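Side-chain contacts in short-chain-enoyl-CoA hydratase (Clostridium acetobutylicum, PDB 5Z7R), which catalyses the reversible hydration of crotonyl-CoA and also accepts hexenoyl-CoA, but not longer analogues, in butanoate metabolism: residues K34-V39 / N87-R92; A15-N20 / G41-D46; A203-K208 / F237-Q242. All blocks are in the same frame, centred on the assembly; numbering follows the deposited sequence.

Contacts 1 and 2 share helix 30-45 of the crotonase fold and lie about 10 Å apart between centres. Contact 2 is the buried one: apolar branches alone fasten that helix to strand 14-19. Contact 1, partly buried, sets the same helix against helix 76-95 and mixes an apolar patch with a charged pair; its Arg92 reaches on to Glu44 in contact 2, and Met36 and Val39 pack on Ile19 and Val17. Contact 3 stands apart, its centre about 27 Å from that of contact 1 and 23 Å from that of contact 2. It is a surface contact joining the starts of two C-terminal helices, next to a neighbouring subunit.

Contact 1 of 3, residues K34-V39 / N87-R92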
loop_
_atom_site.group_PDB
_atom_site.type_symbol
_atom_site.label_atom_id
_atom_site.label_comp_id
_atom_site.label_asym_id
_atom_site.label_seq_id
_atom_site.Cartn_x
_atom_site.Cartn_y
_atom_site.Cartn_z
ATOM N N LYS A 34 -28.984 12.320 1.947
ATOM C CA LYS A 34 -29.061 12.831 3.312
ATOM C C LYS A 34 -29.885 11.906 4.210
ATOM O O LYS A 34 -29.444 11.513 5.288
ATOM C CB LYS A 34 -29.638 14.250 3.298
ATOM C CG LYS A 34 -28.642 15.324 2.845
ATOM C CD LYS A 34 -28.384 16.375 3.920
ATOM C CE LYS A 34 -29.589 17.308 4.089
ATOM N NZ LYS A 34 -29.592 18.027 5.399
ATOM N N GLU A 35 -31.076 11.537 3.746
ATOM C CA GLU A 35 -31.919 10.605 4.493
ATOM C C GLU A 35 -31.233 9.229 4.676
ATOM O O GLU A 35 -31.374 8.576 5.721
ATOM C CB GLU A 35 -33.273 10.465 3.782
ATOM C CG GLU A 35 -34.121 11.741 3.787
ATOM C CD GLU A 35 -35.439 11.630 3.020
ATOM O OE1 GLU A 35 -36.199 10.646 3.225
ATOM O OE2 GLU A 35 -35.723 12.556 2.225
ATOM N N MET A 36 -30.467 8.803 3.669
ATOM C CA MET A 36 -29.788 7.502 3.712
ATOM C C MET A 36 -28.785 7.502 4.852
ATOM O O MET A 36 -28.724 6.568 5.674
ATOM C CB MET A 36 -29.093 7.250 2.388
ATOM C CG MET A 36 -28.629 5.821 2.156
ATOM S SD MET A 36 -29.916 4.556 2.241
ATOM C CE MET A 36 -31.088 5.298 1.139
ATOM N N ASP A 37 -28.050 8.596 4.934
ATOM C CA ASP A 37 -27.051 8.775 5.979
ATOM C C ASP A 37 -27.701 8.768 7.356
ATOM O O ASP A 37 -27.207 8.135 8.322
ATOM C CB ASP A 37 -26.295 10.083 5.733
ATOM C CG ASP A 37 -25.056 10.211 6.597
ATOM O OD1 ASP A 37 -24.247 9.267 6.657
ATOM O OD2 ASP A 37 -24.906 11.251 7.248
ATOM N N TYR A 38 -28.853 9.425 7.436
ATOM C CA TYR A 38 -29.617 9.418 8.658
ATOM C C TYR A 38 -30.060 7.982 8.999
ATOM O O TYR A 38 -29.912 7.534 10.175
ATOM C CB TYR A 38 -30.791 10.420 8.582
ATOM C CG TYR A 38 -31.768 10.259 9.725
ATOM C CD1 TYR A 38 -32.838 9.363 9.612
ATOM C CD2 TYR A 38 -31.614 10.964 10.929
ATOM C CE1 TYR A 38 -33.728 9.171 10.649
ATOM C CE2 TYR A 38 -32.506 10.770 11.984
ATOM C CZ TYR A 38 -33.569 9.871 11.829
ATOM O OH TYR A 38 -34.493 9.636 12.830
ATOM N N VAL A 39 -30.568 7.231 8.007
ATOM C CA VAL A 39 -31.089 5.896 8.365
ATOM C C VAL A 39 -29.918 5.008 8.676
ATOM O O VAL A 39 -30.004 4.194 9.606
ATOM C CB VAL A 39 -32.148 5.235 7.399
ATOM C CG1 VAL A 39 -32.715 6.211 6.373
ATOM C CG2 VAL A 39 -31.663 3.951 6.729
ATOM N N ASN A 87 -19.962 9.688 -1.900
ATOM C CA ASN A 87 -18.969 8.706 -1.423
ATOM C C ASN A 87 -18.896 8.562 0.093
ATOM O O ASN A 87 -18.715 7.453 0.638
ATOM C CB ASN A 87 -17.593 9.066 -1.964
ATOM C CG ASN A 87 -17.324 8.422 -3.281
ATOM O OD1 ASN A 87 -17.279 7.201 -3.364
ATOM N ND2 ASN A 87 -17.147 9.217 -4.319
ATOM N N LYS A 88 -19.033 9.683 0.780
ATOM C CA LYS A 88 -19.025 9.614 2.221
ATOM C C LYS A 88 -20.241 8.807 2.721
ATOM O O LYS A 88 -20.130 8.030 3.658
ATOM C CB LYS A 88 -18.997 11.014 2.833
ATOM C CG LYS A 88 -18.792 10.983 4.334
ATOM C CD LYS A 88 -18.177 12.277 4.882
ATOM C CE LYS A 88 -19.111 13.471 4.756
ATOM N NZ LYS A 88 -20.505 13.163 5.211
ATOM N N VAL A 89 -21.394 8.998 2.090
ATOM C CA VAL A 89 -22.580 8.249 2.474
ATOM C C VAL A 89 -22.397 6.758 2.141
ATOM O O VAL A 89 -22.588 5.896 2.966
ATOM C CB VAL A 89 -23.856 8.768 1.768
ATOM C CG1 VAL A 89 -25.001 7.832 2.073
ATOM C CG2 VAL A 89 -24.199 10.183 2.220
ATOM N N PHE A 90 -22.018 6.476 0.913
ATOM C CA PHE A 90 -21.769 5.081 0.485
ATOM C C PHE A 90 -20.662 4.342 1.247
ATOM O O PHE A 90 -20.780 3.159 1.521
ATOM C CB PHE A 90 -21.456 5.106 -0.989
ATOM C CG PHE A 90 -22.640 5.417 -1.834
ATOM C CD1 PHE A 90 -23.824 5.900 -1.259
ATOM C CD2 PHE A 90 -22.595 5.205 -3.200
ATOM C CE1 PHE A 90 -24.911 6.198 -2.042
ATOM C CE2 PHE A 90 -23.691 5.497 -3.989
ATOM C CZ PHE A 90 -24.845 6.003 -3.412
ATOM N N ARG A 91 -19.598 5.053 1.609
ATOM C CA ARG A 91 -18.513 4.471 2.393
ATOM C C ARG A 91 -18.981 4.108 3.777
ATOM O O ARG A 91 -18.498 3.121 4.359
ATOM C CB ARG A 91 -17.342 5.449 2.502
ATOM C CG ARG A 91 -16.184 4.934 3.312
ATOM C CD ARG A 91 -15.632 3.668 2.657
ATOM N NE ARG A 91 -14.300 3.376 3.159
ATOM C CZ ARG A 91 -13.802 2.158 3.377
ATOM N NH1 ARG A 91 -12.564 2.045 3.867
ATOM N NH2 ARG A 91 -14.495 1.065 3.101
ATOM N N ARG A 92 -19.921 4.889 4.316
ATOM C CA ARG A 92 -20.440 4.622 5.660
ATOM C C ARG A 92 -21.258 3.334 5.659
ATOM O O ARG A 92 -21.204 2.543 6.619
ATOM C CB ARG A 92 -21.313 5.777 6.139
ATOM C CG ARG A 92 -21.730 5.681 7.612
ATOM C CD ARG A 92 -22.517 6.926 7.974
ATOM N NE ARG A 92 -22.973 6.988 9.366
ATOM C CZ ARG A 92 -23.637 8.032 9.855
ATOM N NH1 ARG A 92 -23.916 9.060 9.063
ATOM N NH2 ARG A 92 -24.044 8.037 11.110
#
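Asp37 and Val89 bring their CA atoms within 5.7 Å where helix segments 34-39 and 87-92 run side by side, 28° from parallel, their axes 9.7 Å apart at closest approach. They belong to helices 30-45 and 76-95 of the crotonase fold. The polar half of the contact is a salt bridge. Arg92 leaves its helix fully extended, CG anti to the backbone N (chi1 -171°), and its side chain meets that of Asp37 at about a right angle. Arg92 NH1 is bonded to Asp37 OD1, modelled at 2.4 Å, a length too short to trust; Asp37 OD2 lies in the guanidinium plane at its edge, 3.0 Å from Arg92 NH1. The two planes are 67° apart, so this is no flat two-pronged pairing. Asp37 O sits over one guanidinium face, and Arg92 NH2 turns to Glu44, giving the arginine a second acidic partner. The apolar half is centred on Val89, whose side chain is about 10 Å from that of Glu114, the probable catalytic nucleophile. The two methyls divide the facing helix between them: Val89 CG2 lies against Asp37 CB, and Val89 CG1 stands 4.1 Å from both Met36 CB and Met36 CG.

Contact 2 of 3, residues A15-N20 / G41-D46; sequences AVVTIN and GEIEND
Within 41-46 it is Ile43 that meets strand segment 15-20, and it lands on two residues of the strand, Ala15 and Val17. The interaction is purely apolar. The tip of the isoleucine makes the tighter approach, with Ile43 CD1 3.7 Å from Val17 CG2. Further back along the same branch, Ile43 CG1 lies 4.4 Å from Ala15 CB, a looser touch on a shorter side chain. CG1 of the isoleucine is anti to its carbonyl carbon (chi1 -69°), which sends the longer branch out to the strand. On the valine, CG2 meets the isoleucine, while CG1, anti to the backbone N (chi1 177°), is turned away from it and packs against Val39. The CB atoms of Ala15 and Val17 both point at the helix, whereas that of Val16, between them, points to the other side of the sheet.

Hydrogen bonding is left to other partners. Ala15 and Val17 make backbone hydrogen bonds to strand 51-56, Ala15 with Ala51 and Ile53, Val17 with Ile53 and Thr55; Val16 pairs with Glu9 on the other flank. Past the end of the helix, Asp46 OD1 accepts from the backbone N of Glu48 and Asp46 O accepts from Lys98 NZ.

Strand 14-19, helix 30-45 and strand 51-56 form a beta-alpha-beta unit, and this contact seats its helix on the sheet. The helix packs over three adjacent strands: Met36 and Val39 touch Val6 of strand 6-11, Val39 and Ile43 meet Val17 of strand 14-19, and Ile43 also rests on Val52 of the returning strand 51-56.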
loop_
_atom_site.group_PDB
_atom_site.type_symbol
_atom_site.label_atom_id
_atom_site.label_comp_id
_atom_site.label_asym_id
_atom_site.label_seq_id
_atom_site.Cartn_x
_atom_site.Cartn_y
_atom_site.Cartn_z
ATOM N N ALA A 15 -33.208 -5.172 9.360
ATOM C CA ALA A 15 -33.836 -3.974 8.880
ATOM C C ALA A 15 -33.838 -3.959 7.382
ATOM O O ALA A 15 -32.811 -4.218 6.756
ATOM C CB ALA A 15 -33.110 -2.755 9.405
ATOM N N VAL A 16 -34.986 -3.626 6.807
ATOM C CA VAL A 16 -35.125 -3.452 5.394
ATOM C C VAL A 16 -35.195 -1.968 5.108
ATOM O O VAL A 16 -35.975 -1.235 5.713
ATOM C CB VAL A 16 -36.392 -4.160 4.875
ATOM C CG1 VAL A 16 -36.459 -4.128 3.363
ATOM C CG2 VAL A 16 -36.435 -5.596 5.377
ATOM N N VAL A 17 -34.382 -1.524 4.182
ATOM C CA VAL A 17 -34.329 -0.135 3.844
ATOM C C VAL A 17 -34.713 -0.129 2.411
ATOM O O VAL A 17 -34.167 -0.892 1.622
ATOM C CB VAL A 17 -32.915 0.423 4.051
ATOM C CG1 VAL A 17 -32.809 1.874 3.621
ATOM C CG2 VAL A 17 -32.505 0.299 5.508
ATOM N N THR A 18 -35.667 0.711 2.066
ATOM C CA THR A 18 -36.202 0.718 0.715
ATOM C C THR A 18 -36.171 2.120 0.234
ATOM O O THR A 18 -36.772 2.999 0.854
ATOM C CB THR A 18 -37.682 0.239 0.644
ATOM O OG1 THR A 18 -37.822 -1.080 1.202
ATOM C CG2 THR A 18 -38.139 0.224 -0.746
ATOM N N ILE A 19 -35.489 2.351 -0.866
ATOM C CA ILE A 19 -35.557 3.661 -1.476
ATOM C C ILE A 19 -36.835 3.705 -2.284
ATOM O O ILE A 19 -37.094 2.812 -3.090
ATOM C CB ILE A 19 -34.355 3.964 -2.358
ATOM C CG1 ILE A 19 -33.139 4.192 -1.460
ATOM C CG2 ILE A 19 -34.637 5.198 -3.207
ATOM C CD1 ILE A 19 -31.844 3.748 -2.079
ATOM N N ASN A 20 -37.605 4.773 -2.065
ATOM C CA ASN A 20 -38.981 4.862 -2.524
ATOM C C ASN A 20 -39.270 6.196 -3.204
ATOM O O ASN A 20 -39.854 7.075 -2.593
ATOM C CB ASN A 20 -39.887 4.633 -1.311
ATOM C CG ASN A 20 -41.370 4.684 -1.644
ATOM O OD1 ASN A 20 -41.794 4.580 -2.807
ATOM N ND2 ASN A 20 -42.174 4.849 -0.607
ATOM N N GLY A 41 -27.187 5.940 10.110
ATOM C CA GLY A 41 -26.856 6.278 11.502
ATOM C C GLY A 41 -27.862 5.717 12.490
ATOM O O GLY A 41 -27.508 5.272 13.617
ATOM N N GLU A 42 -29.124 5.742 12.078
ATOM C CA GLU A 42 -30.190 5.080 12.844
ATOM C C GLU A 42 -29.931 3.578 12.988
ATOM O O GLU A 42 -30.047 3.039 14.077
ATOM C CB GLU A 42 -31.548 5.330 12.168
ATOM C CG GLU A 42 -32.751 5.400 13.096
ATOM C CD GLU A 42 -32.747 6.584 14.050
ATOM O OE1 GLU A 42 -32.208 7.657 13.698
ATOM O OE2 GLU A 42 -33.305 6.413 15.161
ATOM N N ILE A 43 -29.542 2.887 11.915
ATOM C CA ILE A 43 -29.257 1.441 12.053
ATOM C C ILE A 43 -28.004 1.230 12.892
ATOM O O ILE A 43 -27.920 0.280 13.682
ATOM C CB ILE A 43 -29.125 0.759 10.694
ATOM C CG1 ILE A 43 -30.491 0.734 10.008
ATOM C CG2 ILE A 43 -28.541 -0.657 10.833
ATOM C CD1 ILE A 43 -30.432 0.816 8.497
ATOM N N GLU A 44 -27.044 2.142 12.745
ATOM C CA GLU A 44 -25.833 2.076 13.554
ATOM C C GLU A 44 -26.138 1.948 15.049
ATOM O O GLU A 44 -25.552 1.108 15.715
ATOM C CB GLU A 44 -24.920 3.277 13.289
ATOM C CG GLU A 44 -24.095 3.165 12.008
ATOM C CD GLU A 44 -23.148 4.336 11.790
ATOM O OE1 GLU A 44 -23.238 5.335 12.547
ATOM O OE2 GLU A 44 -22.310 4.270 10.858
ATOM N N ASN A 45 -27.070 2.746 15.573
ATOM C CA ASN A 45 -27.340 2.738 17.031
ATOM C C ASN A 45 -28.279 1.633 17.487
ATOM O O ASN A 45 -28.360 1.369 18.688
ATOM C CB ASN A 45 -27.867 4.094 17.513
ATOM C CG ASN A 45 -27.034 5.240 16.994
ATOM O OD1 ASN A 45 -25.806 5.106 16.821
ATOM N ND2 ASN A 45 -27.689 6.356 16.689
ATOM N N ASP A 46 -28.955 0.971 16.544
ATOM C CA ASP A 46 -29.902 -0.089 16.890
ATOM C C ASP A 46 -29.281 -1.480 16.938
ATOM O O ASP A 46 -29.151 -2.155 15.921
ATOM C CB ASP A 46 -31.082 -0.077 15.926
ATOM C CG ASP A 46 -32.275 -0.886 16.446
ATOM O OD1 ASP A 46 -32.086 -1.866 17.204
ATOM O OD2 ASP A 46 -33.400 -0.527 16.075
#

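Contact 3 of 3, residues A203-K208 / F237-Q242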
loop_
_atom_site.group_PDB
_atom_site.type_symbol
_atom_site.label_atom_id
_atom_site.label_comp_id
_atom_site.label_asym_id
_atom_site.label_seq_id
_atom_site.Cartn_x
_atom_site.Cartn_y
_atom_site.Cartn_z
ATOM N N ALA A 203 -23.162 -15.960 15.392
ATOM C CA ALA A 203 -22.734 -15.145 16.486
ATOM C C ALA A 203 -22.470 -13.725 15.977
ATOM O O ALA A 203 -21.819 -13.557 14.944
ATOM C CB ALA A 203 -21.519 -15.741 17.138
ATOM N N PRO A 204 -23.037 -12.706 16.667
ATOM C CA PRO A 204 -23.048 -11.308 16.205
ATOM C C PRO A 204 -21.690 -10.590 16.275
ATOM O O PRO A 204 -21.372 -9.797 15.415
ATOM C CB PRO A 204 -24.053 -10.631 17.157
ATOM C CG PRO A 204 -24.047 -11.476 18.392
ATOM C CD PRO A 204 -23.777 -12.876 17.940
ATOM N N VAL A 205 -20.918 -10.874 17.304
ATOM C CA VAL A 205 -19.624 -10.293 17.447
ATOM C C VAL A 205 -18.684 -10.854 16.388
ATOM O O VAL A 205 -17.861 -10.119 15.799
ATOM C CB VAL A 205 -19.102 -10.553 18.865
ATOM C CG1 VAL A 205 -17.610 -10.247 18.988
ATOM C CG2 VAL A 205 -19.923 -9.722 19.847
ATOM N N ALA A 206 -18.837 -12.145 16.112
ATOM C CA ALA A 206 -18.045 -12.830 15.089
ATOM C C ALA A 206 -18.296 -12.325 13.684
ATOM O O ALA A 206 -17.352 -12.166 12.927
ATOM C CB ALA A 206 -18.277 -14.332 15.152
ATOM N N VAL A 207 -19.551 -12.085 13.326
ATOM C CA VAL A 207 -19.904 -11.532 12.022
ATOM C C VAL A 207 -19.414 -10.103 11.903
ATOM O O VAL A 207 -18.953 -9.692 10.833
ATOM C CB VAL A 207 -21.426 -11.502 11.809
ATOM C CG1 VAL A 207 -21.809 -10.781 10.538
ATOM C CG2 VAL A 207 -21.993 -12.910 11.769
ATOM N N LYS A 208 -19.539 -9.349 12.997
ATOM C CA LYS A 208 -19.092 -7.948 13.043
ATOM C C LYS A 208 -17.584 -7.823 12.778
ATOM O O LYS A 208 -17.162 -7.081 11.877
ATOM C CB LYS A 208 -19.422 -7.343 14.422
ATOM C CG LYS A 208 -19.062 -5.873 14.618
ATOM C CD LYS A 208 -19.878 -5.244 15.750
ATOM C CE LYS A 208 -21.317 -4.929 15.306
ATOM N NZ LYS A 208 -22.082 -4.032 16.235
ATOM N N PHE A 237 -12.686 -14.371 21.626
ATOM C CA PHE A 237 -12.545 -15.172 22.836
ATOM C C PHE A 237 -12.895 -14.420 24.132
ATOM O O PHE A 237 -12.882 -15.005 25.195
ATOM C CB PHE A 237 -11.159 -15.821 22.894
ATOM C CG PHE A 237 -10.994 -16.936 21.916
ATOM C CD1 PHE A 237 -10.652 -16.673 20.581
ATOM C CD2 PHE A 237 -11.210 -18.260 22.314
ATOM C CE1 PHE A 237 -10.514 -17.709 19.668
ATOM C CE2 PHE A 237 -11.056 -19.301 21.407
ATOM C CZ PHE A 237 -10.716 -19.030 20.078
ATOM N N SER A 238 -13.217 -13.131 24.046
ATOM C CA SER A 238 -13.691 -12.403 25.217
ATOM C C SER A 238 -15.204 -12.567 25.365
ATOM O O SER A 238 -15.711 -12.268 26.421
ATOM C CB SER A 238 -13.319 -10.900 25.183
ATOM O OG SER A 238 -14.224 -10.137 24.391
ATOM N N THR A 239 -15.910 -13.021 24.325
ATOM C CA THR A 239 -17.373 -13.115 24.386
ATOM C C THR A 239 -17.892 -14.401 24.995
ATOM O O THR A 239 -17.250 -15.469 24.922
ATOM C CB THR A 239 -18.038 -13.041 23.007
ATOM O OG1 THR A 239 -17.764 -14.241 22.277
ATOM C CG2 THR A 239 -17.557 -11.847 22.225
ATOM N N GLU A 240 -19.087 -14.294 25.568
ATOM C CA GLU A 240 -19.845 -15.472 25.982
ATOM C C GLU A 240 -20.290 -16.306 24.784
ATOM O O GLU A 240 -20.319 -17.533 24.880
ATOM C CB GLU A 240 -21.075 -15.090 26.830
ATOM C CG GLU A 240 -20.725 -14.483 28.171
ATOM C CD GLU A 240 -19.775 -15.362 28.944
ATOM O OE1 GLU A 240 -20.267 -16.303 29.589
ATOM O OE2 GLU A 240 -18.537 -15.137 28.876
ATOM N N ASP A 241 -20.634 -15.664 23.667
ATOM C CA ASP A 241 -21.104 -16.419 22.520
ATOM C C ASP A 241 -20.109 -17.495 22.115
ATOM O O ASP A 241 -20.464 -18.669 22.027
ATOM C CB ASP A 241 -21.454 -15.504 21.359
ATOM C CG ASP A 241 -22.787 -14.799 21.558
ATOM O OD1 ASP A 241 -23.578 -15.227 22.442
ATOM O OD2 ASP A 241 -23.052 -13.827 20.824
ATOM N N GLN A 242 -18.857 -17.109 21.922
ATOM C CA GLN A 242 -17.776 -18.074 21.663
ATOM C C GLN A 242 -17.733 -19.268 22.641
ATOM O O GLN A 242 -17.503 -20.415 22.241
ATOM C CB GLN A 242 -16.422 -17.343 21.692
ATOM C CG GLN A 242 -15.209 -18.250 21.579
ATOM C CD GLN A 242 -14.583 -18.604 22.914
ATOM O OE1 GLN A 242 -14.484 -17.771 23.837
ATOM N NE2 GLN A 242 -14.127 -19.846 23.021
#
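Ala203 faces Asp241 with CA atoms 6.4 Å apart, and Val205 faces Thr239 at 7.8 Å, so the two segments pass in opposite senses as the chain enters helix 204-217 and helix 240-253. Both helices belong to the helical C-terminal part of this crotonase-family chain, and each starts here: Ala203 and Thr239 occupy the N-cap positions. Thr239 does two jobs. Thr239 OG1, between the backbone N and the carbonyl carbon (chi1 70°), accepts a nearly straight bond from Gln242 N, 3.1 Å long with an angle of 166° at the hydrogen, and also bonds to Cys236 O. Its methyl is left to point across the contact, where it meets Val205 tip to tip, Thr239 CG2 being 3.6 Å from Val205 CG1 and 4.0 Å from Val205 CG2. Alongside, Ala203 CB rests on Asp241 CB at 4.2 Å. The negative charge of Asp241, in the first turn of its helix, would probably interact favourably with that helix's amino end. A neighbouring subunit adjoins this region: Gln242 NE2 donates to Lys72 O of that subunit, and Ala203 packs on its Gly138. The carboxylate of Asp241 and the ring of Pro204 approach from opposite directions, bringing Asp241 OD2 to 3.1 Å from Pro204 CD and 3.5 Å from Pro204 CG.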